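Local coordinates for protein extracellular ligand-binding receptor (Rhodopseudomonas palustris, PDB 3SG0) that probably serves as the periplasmic solute-binding component of a transport system, holding the aromatic acid benzoyl-formate in the cleft between its two lobes, at residues 264-269 against 372-377; 111-116 against 133-138; 196-201 against 221-226. All coordinates share one frame; numbering follows the deposited sequence. Where two conformers were deposited one is given.

In the fold
From the N terminus the contacts come in series, none nested in or crossing another: interaction 2 closes before interaction 3 opens, and interaction 3 before interaction 1. Interaction 2 closes a short loop, pairing strands 116-118 and 136-138 at one edge of the six-stranded sheet. Interaction 3 brings together the loops that follow strands 189-196 and 217-221 of the parallel four-stranded sheet and lays Arg198 against the ligand. Interaction 1 spans the longest excursion, about half of it helical, and joins 264-269 to 372-377 within a small antiparallel sheet. Its centre lies about 19 Å from that of interaction 3 but about 31 Å from that of interaction 2, across the chain's centre.

Interaction 1: residues 264-269 against 372-377; sequences GAIFAG and AFLIEI
Ile375 and Phe267 bury the most surface here, and they do so on one face of an antiparallel strand pair. The CB of Ile375 stands 3.8 Å from the centroid of the Phe267 ring, 19° off the ring normal, which makes this a CH-pi contact over the face. The branches of Ile375 divide the ring's far end between them: CG2 approaches Phe267 CZ to 3.5 Å, while CG1 lies against CE1. The ring gets there because Phe267 CG sits between its own backbone N and carbonyl carbon (chi1 61°), a torsion that brings the ring closer to the neighbouring strand. Beneath this packing the two residues form a hydrogen-bonded pair, with Ile375 N to Phe267 O at 2.8 Å and almost straight, and Phe267 N returning a bond to Ile375 O at 2.9 Å. Gly269 and Phe373 exchange a second such pair of bonds. The strands belong to a three-stranded antiparallel sheet of the periplasmic binding protein fold, in which 373-378 is central and 381-384 lies on its other flank; Phe382 and Leu384 of that flanking strand also touch Ile375. Toward the start of 264-269, Ile377 N bonds to Ala265 O at 2.9 Å and Gly264 N to Ile377 O at 2.8 Å. The CD1 of Ile377 reaches Ala265 CB, while helix 252-258 packs against the same isoleucine through Phe254 and Ile255. The opposite face carries Ile266, Ala268, Leu374 and Glu376. There CG1 of Ile266 meets CG of Glu376 at 3.8 Å as the two side chains slant across each other. One water donates hydrogen bonds to Gly264 O and to Glu376 OE2, bridging backbone and carboxylate, while Glu376 OE1 forms a salt bridge with Arg378.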
ATOM      1  N   GLY A 264      20.327  -6.829  -2.229  1.00 15.66           N
ATOM      2  CA  GLY A 264      20.774  -6.092  -1.065  1.00 15.01           C
ATOM      3  C   GLY A 264      19.926  -4.889  -0.695  1.00 13.83           C
ATOM      4  O   GLY A 264      20.155  -4.287   0.352  1.00 14.72           O
ATOM      5  N   ALA A 265      18.959  -4.525  -1.533  1.00 13.17           N
ATOM      6  CA  ALA A 265      18.067  -3.425  -1.181  1.00 12.47           C
ATOM      7  C   ALA A 265      17.363  -3.735   0.136  1.00 12.61           C
ATOM      8  O   ALA A 265      16.973  -4.878   0.383  1.00 12.56           O
ATOM      9  CB  ALA A 265      17.046  -3.183  -2.278  1.00 12.25           C
ATOM     10  N   ILE A 266      17.192  -2.713   0.968  1.00 11.16           N
ATOM     11  CA  ILE A 266      16.505  -2.846   2.242  1.00 11.50           C
ATOM     12  C   ILE A 266      15.387  -1.817   2.292  1.00 10.06           C
ATOM     13  O   ILE A 266      15.552  -0.689   1.818  1.00 11.13           O
ATOM     14  CB  ILE A 266      17.486  -2.657   3.424  1.00 12.02           C
ATOM     15  CG1 ILE A 266      18.447  -3.846   3.495  1.00 14.20           C
ATOM     16  CG2 ILE A 266      16.734  -2.475   4.742  1.00 13.67           C
ATOM     17  CD1 ILE A 266      19.641  -3.635   4.404  1.00 16.50           C
ATOM     18  N   PHE A 267      14.250  -2.210   2.850  1.00 10.21           N
ATOM     19  CA  PHE A 267      13.130  -1.293   3.045  1.00  9.86           C
ATOM     20  C   PHE A 267      12.348  -1.692   4.282  1.00  9.20           C
ATOM     21  O   PHE A 267      12.432  -2.842   4.730  1.00 10.47           O
ATOM     22  CB  PHE A 267      12.203  -1.249   1.818  1.00  9.71           C
ATOM     23  CG  PHE A 267      11.563  -2.578   1.459  1.00  9.24           C
ATOM     24  CD1 PHE A 267      10.292  -2.910   1.910  1.00  9.62           C
ATOM     25  CD2 PHE A 267      12.223  -3.471   0.633  1.00 10.32           C
ATOM     26  CE1 PHE A 267       9.705  -4.115   1.551  1.00  9.64           C
ATOM     27  CE2 PHE A 267      11.646  -4.682   0.280  1.00 11.15           C
ATOM     28  CZ  PHE A 267      10.387  -4.997   0.730  1.00 10.77           C
ATOM     29  N   ALA A 268      11.601  -0.752   4.843  1.00  9.17           N
ATOM     30  CA  ALA A 268      10.661  -1.075   5.903  1.00  9.61           C
ATOM     31  C   ALA A 268       9.335  -1.459   5.261  1.00  8.50           C
ATOM     32  O   ALA A 268       8.796  -0.717   4.431  1.00  9.32           O
ATOM     33  CB  ALA A 268      10.485   0.116   6.832  1.00 10.67           C
ATOM     34  N   GLY A 269       8.807  -2.618   5.630  1.00  8.56           N
ATOM     35  CA  GLY A 269       7.580  -3.109   5.045  1.00  9.39           C
ATOM     36  C   GLY A 269       6.762  -3.973   5.981  1.00  8.02           C
ATOM     37  O   GLY A 269       6.873  -3.908   7.212  1.00  9.61           O
ATOM     38  N   ALA A 372       6.245  -2.368  11.453  1.00 10.33           N
ATOM     39  CA  ALA A 372       7.354  -2.115  10.536  1.00 10.60           C
ATOM     40  C   ALA A 372       8.372  -3.239  10.635  1.00  9.74           C
ATOM     41  O   ALA A 372       9.002  -3.432  11.679  1.00 12.41           O
ATOM     42  CB  ALA A 372       8.015  -0.772  10.831  1.00 11.86           C
ATOM     43  N   PHE A 373       8.520  -3.994   9.558  1.00  9.86           N
ATOM     44  CA  PHE A 373       9.523  -5.054   9.476  1.00 10.78           C
ATOM     45  C   PHE A 373      10.588  -4.676   8.458  1.00 10.82           C
ATOM     46  O   PHE A 373      10.271  -4.269   7.341  1.00 11.37           O
ATOM     47  CB  PHE A 373       8.874  -6.378   9.076  1.00 11.89           C
ATOM     48  CG  PHE A 373       7.924  -6.919  10.109  1.00 10.38           C
ATOM     49  CD1 PHE A 373       8.371  -7.769  11.105  1.00 11.57           C
ATOM     50  CD2 PHE A 373       6.589  -6.550  10.103  1.00 11.09           C
ATOM     51  CE1 PHE A 373       7.495  -8.254  12.071  1.00 12.37           C
ATOM     52  CE2 PHE A 373       5.719  -7.033  11.060  1.00 12.62           C
ATOM     53  CZ  PHE A 373       6.174  -7.887  12.042  1.00 12.92           C
ATOM     54  N   LEU A 374      11.854  -4.784   8.833  1.00 11.49           N
ATOM     55  CA  LEU A 374      12.932  -4.508   7.898  1.00 11.65           C
ATOM     56  C   LEU A 374      13.120  -5.692   6.971  1.00 11.31           C
ATOM     57  O   LEU A 374      13.364  -6.813   7.427  1.00 12.13           O
ATOM     58  CB  LEU A 374      14.226  -4.160   8.634  1.00 13.99           C
ATOM     59  CG  LEU A 374      14.229  -2.792   9.317  1.00 15.07           C
ATOM     60  CD1 LEU A 374      15.439  -2.645  10.217  1.00 23.58           C
ATOM     61  CD2 LEU A 374      14.201  -1.678   8.283  1.00 21.65           C
ATOM     62  N   ILE A 375      12.986  -5.427   5.677  1.00 11.06           N
ATOM     63  CA  ILE A 375      13.056  -6.436   4.635  1.00 10.97           C
ATOM     64  C   ILE A 375      14.301  -6.200   3.795  1.00 11.33           C
ATOM     65  O   ILE A 375      14.643  -5.054   3.488  1.00 12.68           O
ATOM     66  CB  ILE A 375      11.817  -6.353   3.705  1.00 10.00           C
ATOM     67  CG1 ILE A 375      10.514  -6.348   4.516  1.00 11.51           C
ATOM     68  CG2 ILE A 375      11.841  -7.476   2.671  1.00 11.52           C
ATOM     69  CD1 ILE A 375      10.292  -7.582   5.382  1.00 11.88           C
ATOM     70  N   GLU A 376      14.965  -7.284   3.414  1.00 12.09           N
ATOM     71  CA  GLU A 376      16.131  -7.223   2.548  1.00 12.07           C
ATOM     72  C   GLU A 376      15.909  -8.146   1.359  1.00 12.80           C
ATOM     73  O   GLU A 376      15.332  -9.227   1.513  1.00 14.86           O
ATOM     74  CB  GLU A 376      17.369  -7.677   3.329  1.00 14.88           C
ATOM     75  CG  GLU A 376      18.696  -7.551   2.594  1.00 16.68           C
ATOM     76  CD  GLU A 376      19.851  -8.114   3.405  1.00 20.83           C
ATOM     77  OE1 GLU A 376      19.619  -9.065   4.179  1.00 20.60           O
ATOM     78  OE2 GLU A 376      20.984  -7.603   3.275  1.00 28.01           O
ATOM     79  N   ILE A 377      16.360  -7.733   0.177  1.00 12.08           N
ATOM     80  CA  ILE A 377      16.397  -8.639  -0.967  1.00 13.56           C
ATOM     81  C   ILE A 377      17.700  -9.427  -0.887  1.00 13.77           C
ATOM     82  O   ILE A 377      18.787  -8.864  -1.029  1.00 14.92           O
ATOM     83  CB  ILE A 377      16.284  -7.888  -2.309  1.00 12.60           C
ATOM     84  CG1 ILE A 377      14.964  -7.107  -2.349  1.00 12.88           C
ATOM     85  CG2 ILE A 377      16.387  -8.865  -3.471  1.00 15.01           C
ATOM     86  CD1 ILE A 377      14.800  -6.255  -3.587  1.00 13.66           C
TER
HETATM   87  O   HOH W   1      21.973  -5.337   2.091  1.00 21.78           O

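Interaction 2: residues 111-116 against 133-138; sequences EAKTPL and RKWVYK
The indole of Trp135 overlaps the backbone of Lys113, whose CA lies 3.7 Å from the centroid of the six-membered ring and 8° off its normal, a CH-pi contact over the face. Lys113 extends the cover at the rim, with CB 3.7 Å from Trp135 CH2 and its carbonyl O 3.4 Å from CZ3. This places Trp135 over the end of helix 99-111, where Lys113, at positive phi, completes a Schellman motif. The indole takes up that position with CG anti to its own carbonyl carbon (chi1 -68°), and Pro115 N meets the ring edge near its plane. Two nearly straight backbone bonds fix the relative placement of the chains: Leu116 N to Trp135 O and Tyr137 N to Leu116 O, both 2.8 Å. Beside them Leu116 and Val136 point the same way, CD2 to CG2 at 4.2 Å. Arg337 of helix 334-344 donates through NE to Lys113 O. The single parallel bridge between Leu116 and Val136 starts the pairing of 116-118 with 136-138, the outermost strand at this end of the six-stranded sheet, an arrangement typical of the alpha/beta lobes of periplasmic binding proteins.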
ATOM      1  N   GLU A 111     -19.008  12.264   0.431  1.00 10.42           N
ATOM      2  CA  GLU A 111     -20.232  12.897  -0.057  1.00 11.35           C
ATOM      3  C   GLU A 111     -21.328  11.853  -0.253  1.00 10.78           C
ATOM      4  O   GLU A 111     -22.499  12.119  -0.003  1.00 12.49           O
ATOM      5  CB  GLU A 111     -19.972  13.655  -1.361  1.00 11.57           C
ATOM      6  CG  GLU A 111     -21.133  14.543  -1.828  1.00 15.23           C
ATOM      7  CD  GLU A 111     -22.279  13.790  -2.509  1.00 16.92           C
ATOM      8  OE1 GLU A 111     -22.061  12.688  -3.063  1.00 17.41           O
ATOM      9  OE2 GLU A 111     -23.412  14.318  -2.503  1.00 20.94           O
ATOM     10  N   ALA A 112     -20.928  10.665  -0.695  1.00 10.47           N
ATOM     11  CA  ALA A 112     -21.855   9.567  -0.952  1.00 10.52           C
ATOM     12  C   ALA A 112     -22.169   8.749   0.295  1.00 10.88           C
ATOM     13  O   ALA A 112     -22.898   7.755   0.213  1.00 11.49           O
ATOM     14  CB  ALA A 112     -21.292   8.654  -2.026  1.00 11.94           C
ATOM     15  N   LYS A 113     -21.612   9.140   1.436  1.00  9.63           N
ATOM     16  CA  LYS A 113     -21.787   8.407   2.691  0.53  9.60           C
ATOM     17  C   LYS A 113     -21.575   6.913   2.472  1.00  9.88           C
ATOM     18  O   LYS A 113     -22.400   6.072   2.847  1.00  9.58           O
ATOM     19  CB  LYS A 113     -23.141   8.724   3.333  0.53 10.95           C
ATOM     20  CG  LYS A 113     -23.316  10.207   3.632  0.53 12.99           C
ATOM     21  CD  LYS A 113     -24.659  10.503   4.284  0.53 15.23           C
ATOM     22  CE  LYS A 113     -24.884  12.002   4.398  0.53 26.27           C
ATOM     23  NZ  LYS A 113     -23.698  12.690   4.979  0.53 30.38           N
ATOM     24  N   THR A 114     -20.436   6.605   1.863  1.00  9.11           N
ATOM     25  CA  THR A 114     -20.049   5.239   1.555  1.00  9.22           C
ATOM     26  C   THR A 114     -18.628   5.003   2.047  1.00  8.54           C
ATOM     27  O   THR A 114     -17.734   5.791   1.748  1.00  9.06           O
ATOM     28  CB  THR A 114     -20.119   5.016   0.036  1.00  9.07           C
ATOM     29  OG1 THR A 114     -21.451   5.268  -0.415  1.00  9.69           O
ATOM     30  CG2 THR A 114     -19.725   3.597  -0.349  1.00  9.77           C
ATOM     31  N   PRO A 115     -18.405   3.927   2.815  1.00  7.78           N
ATOM     32  CA  PRO A 115     -17.035   3.661   3.256  1.00  8.30           C
ATOM     33  C   PRO A 115     -16.114   3.395   2.069  1.00  7.87           C
ATOM     34  O   PRO A 115     -16.494   2.724   1.099  1.00  8.57           O
ATOM     35  CB  PRO A 115     -17.150   2.386   4.101  1.00  9.71           C
ATOM     36  CG  PRO A 115     -18.574   2.147   4.308  1.00 15.14           C
ATOM     37  CD  PRO A 115     -19.373   2.946   3.332  1.00  8.51           C
ATOM     38  N   LEU A 116     -14.900   3.924   2.164  1.00  7.42           N
ATOM     39  CA  LEU A 116     -13.847   3.751   1.173  1.00  7.44           C
ATOM     40  C   LEU A 116     -12.688   3.018   1.820  1.00  7.09           C
ATOM     41  O   LEU A 116     -12.121   3.511   2.796  1.00  7.93           O
ATOM     42  CB  LEU A 116     -13.346   5.111   0.671  1.00  8.28           C
ATOM     43  CG  LEU A 116     -12.112   5.073  -0.240  1.00  8.46           C
ATOM     44  CD1 LEU A 116     -12.409   4.369  -1.552  1.00  9.93           C
ATOM     45  CD2 LEU A 116     -11.572   6.469  -0.496  1.00 10.09           C
ATOM     46  N   ARG A 133     -12.466  11.915   6.172  1.00  8.89           N
ATOM     47  CA  ARG A 133     -11.691  10.711   6.411  1.00  8.36           C
ATOM     48  C   ARG A 133     -12.388   9.774   7.394  1.00  8.68           C
ATOM     49  O   ARG A 133     -12.002   8.610   7.518  1.00  8.12           O
ATOM     50  CB  ARG A 133     -10.264  11.080   6.827  1.00  9.04           C
ATOM     51  CG  ARG A 133      -9.462  11.645   5.665  1.00  9.19           C
ATOM     52  CD  ARG A 133      -8.265  12.474   6.119  1.00  8.89           C
ATOM     53  NE  ARG A 133      -7.386  12.788   4.995  1.00  9.56           N
ATOM     54  CZ  ARG A 133      -7.608  13.724   4.079  1.00  9.59           C
ATOM     55  NH1 ARG A 133      -8.674  14.517   4.163  1.00 10.94           N
ATOM     56  NH2 ARG A 133      -6.752  13.870   3.075  1.00 11.33           N
ATOM     57  N   LYS A 134     -13.452  10.246   8.056  1.00  9.25           N
ATOM     58  CA  LYS A 134     -14.311   9.355   8.831  1.00  8.99           C
ATOM     59  C   LYS A 134     -14.835   8.208   7.986  1.00  8.66           C
ATOM     60  O   LYS A 134     -15.199   7.161   8.519  1.00  9.31           O
ATOM     61  CB  LYS A 134     -15.523  10.093   9.399  1.00 12.26           C
ATOM     62  CG  LYS A 134     -15.302  10.753  10.724  1.00 12.83           C
ATOM     63  CD  LYS A 134     -15.018   9.771  11.842  1.00 11.48           C
ATOM     64  CE  LYS A 134     -14.603  10.576  13.038  1.00 11.92           C
ATOM     65  NZ  LYS A 134     -14.173   9.682  14.123  1.00 14.06           N
ATOM     66  N   TRP A 135     -14.927   8.428   6.675  1.00  7.93           N
ATOM     67  CA  TRP A 135     -15.464   7.431   5.758  1.00  8.28           C
ATOM     68  C   TRP A 135     -14.392   6.535   5.143  1.00  8.00           C
ATOM     69  O   TRP A 135     -14.729   5.646   4.369  1.00  9.64           O
ATOM     70  CB  TRP A 135     -16.305   8.116   4.664  1.00  8.86           C
ATOM     71  CG  TRP A 135     -17.548   8.704   5.236  1.00  7.94           C
ATOM     72  CD1 TRP A 135     -17.729   9.981   5.667  1.00  9.26           C
ATOM     73  CD2 TRP A 135     -18.767   8.010   5.505  1.00  8.46           C
ATOM     74  NE1 TRP A 135     -18.994  10.132   6.178  1.00  9.57           N
ATOM     75  CE2 TRP A 135     -19.655   8.935   6.085  1.00  9.34           C
ATOM     76  CE3 TRP A 135     -19.201   6.692   5.297  1.00  8.79           C
ATOM     77  CZ2 TRP A 135     -20.949   8.585   6.470  1.00 10.33           C
ATOM     78  CZ3 TRP A 135     -20.486   6.348   5.675  1.00  9.88           C
ATOM     79  CH2 TRP A 135     -21.343   7.289   6.260  1.00 10.43           C
ATOM     80  N   VAL A 136     -13.125   6.739   5.490  1.00  7.27           N
ATOM     81  CA  VAL A 136     -12.023   6.069   4.809  1.00  7.31           C
ATOM     82  C   VAL A 136     -11.250   5.168   5.763  1.00  7.41           C
ATOM     83  O   VAL A 136     -10.946   5.569   6.891  1.00  7.79           O
ATOM     84  CB  VAL A 136     -11.055   7.118   4.211  1.00  7.59           C
ATOM     85  CG1 VAL A 136      -9.944   6.449   3.395  1.00  9.11           C
ATOM     86  CG2 VAL A 136     -11.822   8.108   3.360  1.00  9.25           C
ATOM     87  N   TYR A 137     -10.931   3.957   5.310  1.00  6.99           N
ATOM     88  CA  TYR A 137     -10.085   3.026   6.058  1.00  7.08           C
ATOM     89  C   TYR A 137      -8.921   2.612   5.180  1.00  6.95           C
ATOM     90  O   TYR A 137      -8.991   2.724   3.949  1.00  7.72           O
ATOM     91  CB  TYR A 137     -10.896   1.816   6.534  1.00  7.06           C
ATOM     92  CG  TYR A 137     -11.934   2.228   7.534  1.00  7.48           C
ATOM     93  CD1 TYR A 137     -11.596   2.413   8.866  1.00  8.35           C
ATOM     94  CD2 TYR A 137     -13.239   2.499   7.146  1.00  8.33           C
ATOM     95  CE1 TYR A 137     -12.536   2.816   9.789  1.00  8.10           C
ATOM     96  CE2 TYR A 137     -14.184   2.923   8.063  1.00  8.57           C
ATOM     97  CZ  TYR A 137     -13.819   3.082   9.383  1.00  8.45           C
ATOM     98  OH  TYR A 137     -14.729   3.509  10.329  1.00  9.42           O
ATOM     99  N   LYS A 138      -7.860   2.109   5.797  1.00  6.85           N
ATOM    100  CA  LYS A 138      -6.602   1.954   5.081  1.00  7.21           C
ATOM    101  C   LYS A 138      -5.764   0.827   5.662  1.00  6.48           C
ATOM    102  O   LYS A 138      -5.160   0.982   6.723  1.00  7.59           O
ATOM    103  CB  LYS A 138      -5.843   3.280   5.171  1.00  7.64           C
ATOM    104  CG  LYS A 138      -4.492   3.312   4.498  1.00  7.50           C
ATOM    105  CD  LYS A 138      -3.916   4.724   4.545  1.00  8.08           C
ATOM    106  CE  LYS A 138      -2.553   4.819   3.909  1.00  7.49           C
ATOM    107  NZ  LYS A 138      -1.530   4.117   4.724  1.00  7.64           N
TER

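Interaction 3: residues 196-201 against 221-226; sequences YARSDA and ASAGTP. With 173 (benzoyl-formic acid), chain B.
The ligand pocket for benzoyl-formic acid takes part of its wall from two loops that follow strands 189-196 and 217-221, which flank strand 161-167 in one parallel sheet, and Arg198 and Ala223 are its residues here. Arg198 extends from CG to NE, which carries the guanidinium beyond the backbone turn to the acid. It meets the ligand edge-on, near its own plane: NH2 donates to carboxylate atom O1A at 2.8 Å, and NH1 donates to the keto oxygen O2 at 3.2 Å. NH1 has a second task, giving a 3.0 Å bond to a water that in turn donates to Ala223 O at 2.9 Å, so the arginine is tied indirectly to the loop opposite. Ala223 also presents its CB to O2. The loops are also joined directly by a short chain of hydrogen bonds through two hydroxyls. Ser222 OG donates to Tyr196 OH at 2.7 Å, and Tyr196 OH donates to Pro226 O at 2.8 Å, arriving 57° out of the carbonyl plane. Tyr196 CG lies between the backbone N and the carbonyl carbon (chi1 74°), a torsion that brings the hydroxyl end close to 221-226. Close by, the ring of Pro226 covers the Arg198 carbonyl, CB to O at 3.3 Å. Residues 197-200 form a type I turn, and Asp200 OD2 accepts from Ala197 N at 3.0 Å. Asp169 OD2 forms a salt bridge with Arg198 NH2, while Thr99 OG1 and Ala121 N also bond to the ligand. Gripping one carboxylate oxygen and the adjacent keto oxygen with two separate N-H groups suits an alpha-keto acid, and the positive charge beside O1A is consistent with binding of the ionised carboxylate.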
ATOM      1  N   TYR A 196      11.223  12.443  -9.543  1.00  9.98           N
ATOM      2  CA  TYR A 196      10.883  12.042 -10.895  1.00  9.55           C
ATOM      3  C   TYR A 196       9.430  11.639 -10.951  1.00  9.82           C
ATOM      4  O   TYR A 196       8.822  11.331  -9.919  1.00 10.46           O
ATOM      5  CB  TYR A 196      11.795  10.930 -11.418  1.00 10.51           C
ATOM      6  CG  TYR A 196      11.610   9.520 -10.883  1.00  8.62           C
ATOM      7  CD1 TYR A 196      11.245   8.482 -11.740  1.00 10.10           C
ATOM      8  CD2 TYR A 196      11.897   9.205  -9.560  1.00  9.17           C
ATOM      9  CE1 TYR A 196      11.128   7.176 -11.289  1.00  9.40           C
ATOM     10  CE2 TYR A 196      11.782   7.901  -9.096  1.00  9.68           C
ATOM     11  CZ  TYR A 196      11.404   6.893  -9.967  1.00  8.93           C
ATOM     12  OH  TYR A 196      11.311   5.594  -9.497  1.00  9.76           O
ATOM     13  N   ALA A 197       8.869  11.664 -12.157  1.00  9.91           N
ATOM     14  CA  ALA A 197       7.496  11.246 -12.370  1.00 10.40           C
ATOM     15  C   ALA A 197       7.457   9.760 -12.700  1.00  9.70           C
ATOM     16  O   ALA A 197       8.401   9.214 -13.266  1.00 10.50           O
ATOM     17  CB  ALA A 197       6.853  12.064 -13.466  1.00 11.84           C
ATOM     18  N   ARG A 198       6.366   9.098 -12.329  1.00 10.26           N
ATOM     19  CA  ARG A 198       6.333   7.635 -12.364  1.00 10.23           C
ATOM     20  C   ARG A 198       6.658   7.029 -13.727  1.00 10.30           C
ATOM     21  O   ARG A 198       7.293   5.971 -13.796  1.00 11.24           O
ATOM     22  CB  ARG A 198       4.997   7.089 -11.837  1.00 10.82           C
ATOM     23  CG  ARG A 198       4.651   7.546 -10.432  1.00 10.68           C
ATOM     24  CD  ARG A 198       3.668   6.592  -9.728  1.00 11.91           C
ATOM     25  NE  ARG A 198       3.305   7.126  -8.420  1.00 11.78           N
ATOM     26  CZ  ARG A 198       2.959   6.413  -7.353  1.00 11.69           C
ATOM     27  NH1 ARG A 198       2.897   5.085  -7.394  1.00 11.51           N
ATOM     28  NH2 ARG A 198       2.679   7.052  -6.227  1.00 11.52           N
ATOM     29  N   SER A 199       6.236   7.681 -14.811  1.00 10.76           N
ATOM     30  CA  SER A 199       6.467   7.120 -16.142  1.00 11.08           C
ATOM     31  C   SER A 199       7.738   7.604 -16.834  1.00 11.68           C
ATOM     32  O   SER A 199       7.979   7.250 -17.986  1.00 12.92           O
ATOM     33  CB  SER A 199       5.268   7.355 -17.064  1.00 12.61           C
ATOM     34  OG  SER A 199       4.144   6.624 -16.614  1.00 14.10           O
ATOM     35  N   ASP A 200       8.560   8.398 -16.155  1.00 10.43           N
ATOM     36  CA  ASP A 200       9.742   8.955 -16.805  1.00 11.48           C
ATOM     37  C   ASP A 200      10.657   7.874 -17.380  1.00 12.12           C
ATOM     38  O   ASP A 200      10.880   6.834 -16.760  1.00 12.68           O
ATOM     39  CB  ASP A 200      10.553   9.819 -15.836  1.00 11.31           C
ATOM     40  CG  ASP A 200       9.924  11.172 -15.571  1.00 10.90           C
ATOM     41  OD1 ASP A 200       8.940  11.536 -16.246  1.00 13.98           O
ATOM     42  OD2 ASP A 200      10.446  11.879 -14.682  1.00 11.26           O
ATOM     43  N   ALA A 201      11.218   8.149 -18.551  1.00 12.21           N
ATOM     44  CA  ALA A 201      12.146   7.229 -19.208  1.00 14.55           C
ATOM     45  C   ALA A 201      13.569   7.259 -18.633  1.00 16.39           C
ATOM     46  O   ALA A 201      14.318   6.286 -18.755  1.00 15.43           O
ATOM     47  CB  ALA A 201      12.180   7.505 -20.707  1.00 16.91           C
ATOM     48  N   ALA A 221      12.336   6.704  -2.941  1.00  8.48           N
ATOM     49  CA  ALA A 221      10.926   6.614  -2.571  1.00  8.64           C
ATOM     50  C   ALA A 221      10.087   6.439  -3.834  1.00  8.09           C
ATOM     51  O   ALA A 221       9.741   7.408  -4.516  1.00  9.62           O
ATOM     52  CB  ALA A 221      10.481   7.842  -1.792  1.00  9.85           C
ATOM     53  N   SER A 222       9.765   5.190  -4.138  1.00  7.84           N
ATOM     54  CA  SER A 222       9.132   4.823  -5.394  1.00  8.16           C
ATOM     55  C   SER A 222       8.257   3.589  -5.183  1.00  8.18           C
ATOM     56  O   SER A 222       8.159   3.068  -4.068  1.00  8.60           O
ATOM     57  CB  SER A 222      10.226   4.564  -6.434  1.00  8.91           C
ATOM     58  OG  SER A 222       9.688   4.280  -7.709  1.00  8.98           O
ATOM     59  N   ALA A 223       7.605   3.124  -6.241  1.00  8.18           N
ATOM     60  CA  ALA A 223       6.718   1.973  -6.122  1.00  7.79           C
ATOM     61  C   ALA A 223       6.531   1.316  -7.474  1.00  8.18           C
ATOM     62  O   ALA A 223       6.558   1.992  -8.517  1.00  9.00           O
ATOM     63  CB  ALA A 223       5.376   2.378  -5.560  1.00  8.90           C
ATOM     64  N   GLY A 224       6.302   0.008  -7.458  1.00  8.47           N
ATOM     65  CA  GLY A 224       6.092  -0.734  -8.684  1.00  8.76           C
ATOM     66  C   GLY A 224       7.343  -0.836  -9.529  1.00  8.38           C
ATOM     67  O   GLY A 224       8.461  -0.600  -9.063  1.00  9.55           O
ATOM     68  N   THR A 225       7.156  -1.182 -10.794  1.00  8.51           N
ATOM     69  CA  THR A 225       8.300  -1.331 -11.672  1.00  9.16           C
ATOM     70  C   THR A 225       9.096  -0.040 -11.927  1.00  9.22           C
ATOM     71  O   THR A 225      10.286  -0.130 -12.178  1.00  9.38           O
ATOM     72  CB  THR A 225       7.945  -2.083 -12.972  1.00 10.55           C
ATOM     73  OG1 THR A 225       6.779  -1.503 -13.562  1.00 12.18           O
ATOM     74  CG2 THR A 225       7.652  -3.543 -12.659  1.00 12.30           C
ATOM     75  N   PRO A 226       8.466   1.152 -11.830  1.00  8.55           N
ATOM     76  CA  PRO A 226       9.278   2.372 -11.967  1.00  8.97           C
ATOM     77  C   PRO A 226      10.385   2.512 -10.918  1.00  8.62           C
ATOM     78  O   PRO A 226      11.282   3.326 -11.107  1.00  9.97           O
ATOM     79  CB  PRO A 226       8.250   3.494 -11.790  1.00  9.96           C
ATOM     80  CG  PRO A 226       6.991   2.908 -12.330  1.00  9.12           C
ATOM     81  CD  PRO A 226       7.024   1.466 -11.853  1.00  9.61           C
TER
HETATM   82  O1B 173 B 384       0.541   4.831  -2.330  1.00  9.35           O
HETATM   83  C1  173 B 384       1.130   4.762  -3.376  1.00 11.26           C
HETATM   84  O1A 173 B 384       1.129   5.782  -4.320  1.00 10.35           O
HETATM   85  C2  173 B 384       2.110   3.647  -3.625  1.00 11.86           C
HETATM   86  O2  173 B 384       2.886   3.714  -4.530  1.00 15.69           O
HETATM   87  C1G 173 B 384       2.018   2.446  -2.737  1.00 11.71           C
HETATM   88  C2D 173 B 384       0.647   1.851  -2.433  1.00 10.89           C
HETATM   89  C2E 173 B 384       0.532   0.651  -1.515  1.00  9.81           C
HETATM   90  C3  173 B 384       1.799   0.065  -0.894  1.00 11.76           C
HETATM   91  C1E 173 B 384       3.169   0.691  -1.216  1.00 11.97           C
HETATM   92  C1D 173 B 384       3.295   1.881  -2.144  1.00 13.63           C
HETATM   93  O   HOH W   2       4.062   3.176  -9.434  1.00 10.95           O